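FMN-binding protein (PDB 3IN6) binds flavin mononucleotide as a flavoprotein that probably adopts a split-barrel fold, though the reaction it supports is not established. Local coordinates at residues Cys62-Ala67 against Pro128-Leu133; Asn73-Gly78 against Val100-Asp105. One frame throughout, in Å; residues are numbered along the deposited sequence.

Interaction 1: Cys62-Ala67 against Pro128-Leu133; sequences CARFGA and PLKNCL. With FMN (flavin mononucleotide), chain C.
The guanidinium of Arg64 carries the end of Lys130 over one face, the lysine chain crossing obliquely so that NZ lies 3.0 Å above the plane near its rim. The closeness of these like charges is probably eased by Asp68, which forms a salt bridge with Arg64 NH2 and a long, weak ion pair with Lys130 NZ. Arg64 is bent at chi2 (-95°), which brings NE back to its own loop, where it donates to Gly66 O at 2.8 Å. Strand 62-64 here pairs antiparallel with strand 131-133, and a classic beta bulge sets Lys130 and Asn131 together opposite Arg64. Arg64 O therefore accepts from two backbone donors, Lys130 N at 2.9 Å and Asn131 N at 3.2 Å. On the other face of the sheet, the small Ala63 lets Leu129 fold in tightly, CB to CD1 3.3 Å. The backbone of 63-67 lines the flavin: Ala63 O accepts from FMN N3, and Phe65 N and Gly66 N both donate to FMN O2. Gly66 suits its place, since a CB there would run into FMN O3'. The Phe65 ring turns one face to the pyrimidine, FMN C2 lying 3.5 Å above it, offset toward the rim.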
loop_
_atom_site.group_PDB
_atom_site.type_symbol
_atom_site.label_atom_id
_atom_site.label_comp_id
_atom_site.label_asym_id
_atom_site.label_seq_id
_atom_site.Cartn_x
_atom_site.Cartn_y
_atom_site.Cartn_z
ATOM N N CYS A 62 -16.988 -0.321 0.794
ATOM C CA CYS A 62 -16.133 0.245 1.789
ATOM C C CYS A 62 -16.784 1.476 2.413
ATOM O O CYS A 62 -17.385 2.303 1.698
ATOM C CB CYS A 62 -14.876 0.600 0.999
ATOM S SG CYS A 62 -13.781 1.762 1.652
ATOM N N ALA A 63 -16.681 1.582 3.737
ATOM C CA ALA A 63 -17.212 2.727 4.459
ATOM C C ALA A 63 -16.218 3.870 4.362
ATOM O O ALA A 63 -15.040 3.691 4.658
ATOM C CB ALA A 63 -17.438 2.383 5.911
ATOM N N ARG A 64 -16.673 5.036 3.934
ATOM C CA ARG A 64 -15.797 6.186 3.916
ATOM C C ARG A 64 -16.208 7.163 5.028
ATOM O O ARG A 64 -17.266 7.812 4.958
ATOM C CB ARG A 64 -15.778 6.838 2.542
ATOM C CG ARG A 64 -14.694 7.899 2.395
ATOM C CD ARG A 64 -15.267 9.250 2.671
ATOM N NE ARG A 64 -14.283 10.289 2.950
ATOM C CZ ARG A 64 -14.529 11.584 2.793
ATOM N NH1 ARG A 64 -15.705 11.986 2.330
ATOM N NH2 ARG A 64 -13.595 12.481 3.074
ATOM N N PHE A 65 -15.381 7.211 6.074
ATOM C CA PHE A 65 -15.588 8.111 7.207
ATOM C C PHE A 65 -14.394 9.056 7.427
ATOM O O PHE A 65 -14.586 10.176 7.892
ATOM C CB PHE A 65 -15.977 7.347 8.480
ATOM C CG PHE A 65 -14.996 6.288 8.908
ATOM C CD1 PHE A 65 -15.090 4.988 8.410
ATOM C CD2 PHE A 65 -14.014 6.569 9.861
ATOM C CE1 PHE A 65 -14.193 3.992 8.833
ATOM C CE2 PHE A 65 -13.111 5.581 10.287
ATOM C CZ PHE A 65 -13.202 4.294 9.770
ATOM N N GLY A 66 -13.175 8.609 7.108
ATOM C CA GLY A 66 -11.984 9.460 7.159
ATOM C C GLY A 66 -11.460 9.481 5.739
ATOM O O GLY A 66 -12.186 9.867 4.802
ATOM N N ALA A 67 -10.198 9.091 5.573
ATOM C CA ALA A 67 -9.621 8.882 4.255
ATOM C C ALA A 67 -9.922 9.966 3.217
ATOM O O ALA A 67 -10.338 9.647 2.110
ATOM C CB ALA A 67 -10.100 7.509 3.743
ATOM N N PRO A 128 -19.101 9.195 11.624
ATOM C CA PRO A 128 -20.200 9.176 10.671
ATOM C C PRO A 128 -19.813 8.647 9.292
ATOM O O PRO A 128 -18.716 8.927 8.795
ATOM C CB PRO A 128 -20.625 10.645 10.591
ATOM C CG PRO A 128 -19.464 11.417 11.046
ATOM C CD PRO A 128 -18.730 10.565 12.020
ATOM N N LEU A 129 -20.728 7.887 8.695
ATOM C CA LEU A 129 -20.545 7.323 7.367
ATOM C C LEU A 129 -20.854 8.403 6.325
ATOM O O LEU A 129 -22.023 8.745 6.086
ATOM C CB LEU A 129 -21.482 6.124 7.196
ATOM C CG LEU A 129 -21.328 5.230 5.973
ATOM C CD1 LEU A 129 -19.994 4.518 6.031
ATOM C CD2 LEU A 129 -22.461 4.221 5.925
ATOM N N LYS A 130 -19.800 8.949 5.718
ATOM C CA LYS A 130 -19.943 10.009 4.700
ATOM C C LYS A 130 -20.273 9.461 3.301
ATOM O O LYS A 130 -20.970 10.108 2.509
ATOM C CB LYS A 130 -18.675 10.874 4.652
ATOM C CG LYS A 130 -18.437 11.672 5.940
ATOM C CD LYS A 130 -17.184 12.545 5.883
ATOM C CE LYS A 130 -15.932 11.699 5.753
ATOM N NZ LYS A 130 -14.656 12.478 5.889
ATOM N N ASN A 131 -19.752 8.279 2.992
ATOM C CA ASN A 131 -19.998 7.655 1.708
ATOM C C ASN A 131 -19.883 6.144 1.809
ATOM O O ASN A 131 -19.139 5.611 2.645
ATOM C CB ASN A 131 -18.940 8.048 0.639
ATOM C CG ASN A 131 -18.562 9.527 0.643
ATOM O OD1 ASN A 131 -17.773 9.972 1.477
ATOM N ND2 ASN A 131 -19.054 10.273 -0.347
ATOM N N CYS A 132 -20.619 5.463 0.943
ATOM C CA CYS A 132 -20.404 4.054 0.739
ATOM C C CYS A 132 -19.717 4.030 -0.629
ATOM O O CYS A 132 -20.279 4.516 -1.614
ATOM C CB CYS A 132 -21.696 3.256 0.709
ATOM S SG CYS A 132 -21.327 1.541 0.315
ATOM N N LEU A 133 -18.481 3.545 -0.677
ATOM C CA LEU A 133 -17.767 3.465 -1.928
ATOM C C LEU A 133 -17.975 2.071 -2.494
ATOM O O LEU A 133 -17.781 1.079 -1.791
ATOM C CB LEU A 133 -16.274 3.757 -1.745
ATOM C CG LEU A 133 -15.928 5.127 -1.166
ATOM C CD1 LEU A 133 -14.429 5.219 -1.004
ATOM C CD2 LEU A 133 -16.487 6.265 -2.033
HETATM N N1 FMN C . -10.958 5.239 7.173
HETATM C C2 FMN C . -12.017 5.022 6.309
HETATM O O2 FMN C . -12.532 5.971 5.709
HETATM N N3 FMN C . -12.498 3.732 6.121
HETATM C C4 FMN C . -11.936 2.657 6.796
HETATM O O4 FMN C . -12.397 1.518 6.606
HETATM C C4A FMN C . -10.873 2.884 7.685
HETATM N N5 FMN C . -10.289 1.834 8.387
HETATM C C5A FMN C . -9.229 2.047 9.262
HETATM C C6 FMN C . -8.661 0.960 9.941
HETATM C C7 FMN C . -7.602 1.164 10.828
HETATM C C7M FMN C . -7.014 -0.014 11.545
HETATM C C8 FMN C . -7.090 2.454 11.032
HETATM C C8M FMN C . -5.937 2.693 11.973
HETATM C C9 FMN C . -7.653 3.538 10.344
HETATM C C9A FMN C . -8.734 3.345 9.455
HETATM N N10 FMN C . -9.315 4.408 8.748
HETATM C C10 FMN C . -10.383 4.182 7.874
HETATM C "C1'" FMN C . -8.825 5.827 8.936
HETATM C "C2'" FMN C . -7.878 6.287 7.828
HETATM O "O2'" FMN C . -6.800 5.387 7.687
HETATM C "C3'" FMN C . -7.392 7.706 8.150
HETATM O "O3'" FMN C . -8.475 8.599 7.978
HETATM C "C4'" FMN C . -6.196 8.160 7.305
HETATM O "O4'" FMN C . -5.658 9.348 7.841
HETATM C "C5'" FMN C . -6.575 8.427 5.858
HETATM O "O5'" FMN C . -5.420 8.765 5.130
HETATM P P FMN C . -5.474 9.725 3.828
HETATM O O1P FMN C . -5.772 11.148 4.215
HETATM O O2P FMN C . -6.529 9.278 2.829
HETATM O O3P FMN C . -4.085 9.661 3.287
HETATM O O HOH W 1 -16.777 10.551 9.400
#

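Interaction 2: Asn73-Gly78 against Val100-Asp105; sequences NLKETG and VELSAD
The carboxylate of Asp105 is held at both oxygens: Lys75 NZ forms a salt bridge with Asp105 OD2, meeting the anti lone pair of that oxygen, on the side away from OD1, and OD2 also bonds the hydroxyl of Tyr71, while OD1 is engaged by Asn131. The salt bridge ties helix 68-77 to strand 92-106 of the antiparallel sheet, in a fold consistent with the split barrel of FMN-binding proteins; segments 73-77 and 100-105 run at 90° to each other with their axes 8.7 Å apart. A short acid with two acceptor oxygens suits this place, since it can serve lysine, tyrosine hydroxyl and asparagine amide together. Its CG stands anti to the backbone N (chi1 176°), which sets OD2 within reach of Lys75 NZ; the long lysine, bent at chi2 and chi3, crosses it at about a right angle to put NZ 3.2 Å from OD2. With an alanine here, Lys75 would probably lose its counter-charge and the hydroxyl of Tyr71 a bonding partner. Between salt bridge and helix end lies an apolar patch. Leu102 points at the helix, and its CD2 rests 4.0 Å from CB of Leu74, a branched residue that also packs on Phe135 of the neighbouring strand. The helix ends at Thr77, and Gly78, with a positive phi (76°) that glycine tolerates easily, leaves it. Its carbonyl is turned to the strand: Leu102 N donates to Gly78 O at 2.8 Å, and Glu101 CA brings a C-H to the same oxygen at 3.2 Å.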
loop_
_atom_site.group_PDB
_atom_site.type_symbol
_atom_site.label_atom_id
_atom_site.label_comp_id
_atom_site.label_asym_id
_atom_site.label_seq_id
_atom_site.Cartn_x
_atom_site.Cartn_y
_atom_site.Cartn_z
ATOM N N ASN A 73 -8.591 11.308 -4.424
ATOM C CA ASN A 73 -7.911 10.566 -5.509
ATOM C C ASN A 73 -8.901 9.692 -6.308
ATOM O O ASN A 73 -8.991 9.776 -7.562
ATOM C CB ASN A 73 -6.788 9.718 -4.939
ATOM C CG ASN A 73 -5.581 10.547 -4.530
ATOM O OD1 ASN A 73 -5.450 11.711 -4.910
ATOM N ND2 ASN A 73 -4.683 9.941 -3.777
ATOM N N LEU A 74 -9.701 8.912 -5.590
ATOM C CA LEU A 74 -10.690 8.049 -6.246
ATOM C C LEU A 74 -11.622 8.855 -7.142
ATOM O O LEU A 74 -11.943 8.409 -8.238
ATOM C CB LEU A 74 -11.475 7.232 -5.227
ATOM C CG LEU A 74 -10.624 6.184 -4.513
ATOM C CD1 LEU A 74 -11.405 5.587 -3.336
ATOM C CD2 LEU A 74 -10.122 5.086 -5.507
ATOM N N LYS A 75 -12.007 10.057 -6.720
ATOM C CA LYS A 75 -12.889 10.889 -7.555
ATOM C C LYS A 75 -12.155 11.480 -8.748
ATOM O O LYS A 75 -12.789 11.824 -9.735
ATOM C CB LYS A 75 -13.551 12.024 -6.761
ATOM C CG LYS A 75 -14.365 11.602 -5.543
ATOM C CD LYS A 75 -15.545 10.704 -5.852
ATOM C CE LYS A 75 -16.665 11.456 -6.581
ATOM N NZ LYS A 75 -17.855 10.587 -6.780
ATOM N N GLU A 76 -10.834 11.641 -8.664
ATOM C CA GLU A 76 -10.054 12.152 -9.803
ATOM C C GLU A 76 -9.745 11.079 -10.832
ATOM O O GLU A 76 -9.918 11.293 -12.026
ATOM C CB GLU A 76 -8.703 12.747 -9.374
ATOM C CG GLU A 76 -8.819 14.084 -8.758
ATOM C CD GLU A 76 -7.490 14.764 -8.495
ATOM O OE1 GLU A 76 -6.455 14.440 -9.115
ATOM O OE2 GLU A 76 -7.504 15.659 -7.642
ATOM N N THR A 77 -9.265 9.937 -10.370
ATOM C CA THR A 77 -8.818 8.873 -11.268
ATOM C C THR A 77 -9.613 7.577 -11.207
ATOM O O THR A 77 -9.555 6.785 -12.149
ATOM C CB THR A 77 -7.354 8.504 -10.958
ATOM O OG1 THR A 77 -7.260 7.930 -9.638
ATOM C CG2 THR A 77 -6.488 9.710 -11.045
ATOM N N GLY A 78 -10.263 7.304 -10.079
ATOM C CA GLY A 78 -11.066 6.101 -9.946
ATOM C C GLY A 78 -10.329 4.790 -9.754
ATOM O O GLY A 78 -10.979 3.758 -9.559
ATOM N N VAL A 100 -8.818 -2.535 -8.089
ATOM C CA VAL A 100 -10.171 -2.067 -8.212
ATOM C C VAL A 100 -10.349 -0.764 -9.007
ATOM O O VAL A 100 -9.414 -0.017 -9.251
ATOM C CB VAL A 100 -10.755 -1.809 -6.799
ATOM C CG1 VAL A 100 -10.847 -3.111 -5.959
ATOM C CG2 VAL A 100 -9.906 -0.745 -6.053
ATOM N N GLU A 101 -11.590 -0.512 -9.368
ATOM C CA GLU A 101 -11.994 0.747 -9.987
ATOM C C GLU A 101 -13.271 1.200 -9.304
ATOM O O GLU A 101 -14.170 0.395 -9.102
ATOM C CB GLU A 101 -12.239 0.587 -11.474
ATOM C CG GLU A 101 -10.994 0.255 -12.237
ATOM C CD GLU A 101 -11.227 0.188 -13.749
ATOM O OE1 GLU A 101 -12.399 0.289 -14.194
ATOM O OE2 GLU A 101 -10.223 0.033 -14.482
ATOM N N LEU A 102 -13.358 2.483 -8.955
ATOM C CA LEU A 102 -14.555 3.003 -8.301
ATOM C C LEU A 102 -15.754 2.975 -9.234
ATOM O O LEU A 102 -15.714 3.546 -10.301
ATOM C CB LEU A 102 -14.335 4.429 -7.824
ATOM C CG LEU A 102 -15.441 5.024 -6.940
ATOM C CD1 LEU A 102 -15.532 4.288 -5.593
ATOM C CD2 LEU A 102 -15.155 6.488 -6.732
ATOM N N SER A 103 -16.827 2.321 -8.815
ATOM C CA SER A 103 -18.050 2.247 -9.601
ATOM C C SER A 103 -19.098 3.225 -9.129
ATOM O O SER A 103 -19.824 3.795 -9.940
ATOM C CB SER A 103 -18.663 0.861 -9.516
ATOM O OG SER A 103 -17.801 -0.076 -10.105
ATOM N N ALA A 104 -19.199 3.390 -7.817
ATOM C CA ALA A 104 -20.226 4.243 -7.244
ATOM C C ALA A 104 -19.799 4.833 -5.912
ATOM O O ALA A 104 -18.987 4.263 -5.204
ATOM C CB ALA A 104 -21.515 3.447 -7.079
ATOM N N ASP A 105 -20.346 6.007 -5.626
ATOM C CA ASP A 105 -20.138 6.757 -4.403
ATOM C C ASP A 105 -21.562 7.058 -3.934
ATOM O O ASP A 105 -22.216 7.969 -4.457
ATOM C CB ASP A 105 -19.373 8.033 -4.738
ATOM C CG ASP A 105 -19.185 8.946 -3.555
ATOM O OD1 ASP A 105 -19.658 8.631 -2.441
ATOM O OD2 ASP A 105 -18.539 9.991 -3.752
#

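Interactions 1 and 2 have centres about 13 Å apart and meet along neighbouring strands 131-141 and 92-106. Asn131 ND2 and Asp105 OD1 lie 2.7 Å apart, a probable hydrogen bond that joins the bulge of interaction 1 to the salt-bridged acid of interaction 2. Leu133 adds an apolar link: its CD1 is 3.8 Å from Leu74 CD1, and its CB is 4.0 Å from Leu102 CD1. In interaction 1, Ala63, Phe65, Gly66 and Ala67 hydrogen-bond the flavin, and the chain leads straight into helix 68-77, whose later turns form interaction 2. There the Leu74 side chain is about 9 Å from FMN. Arg97 and Leu145 of the second subunit also bond the flavin.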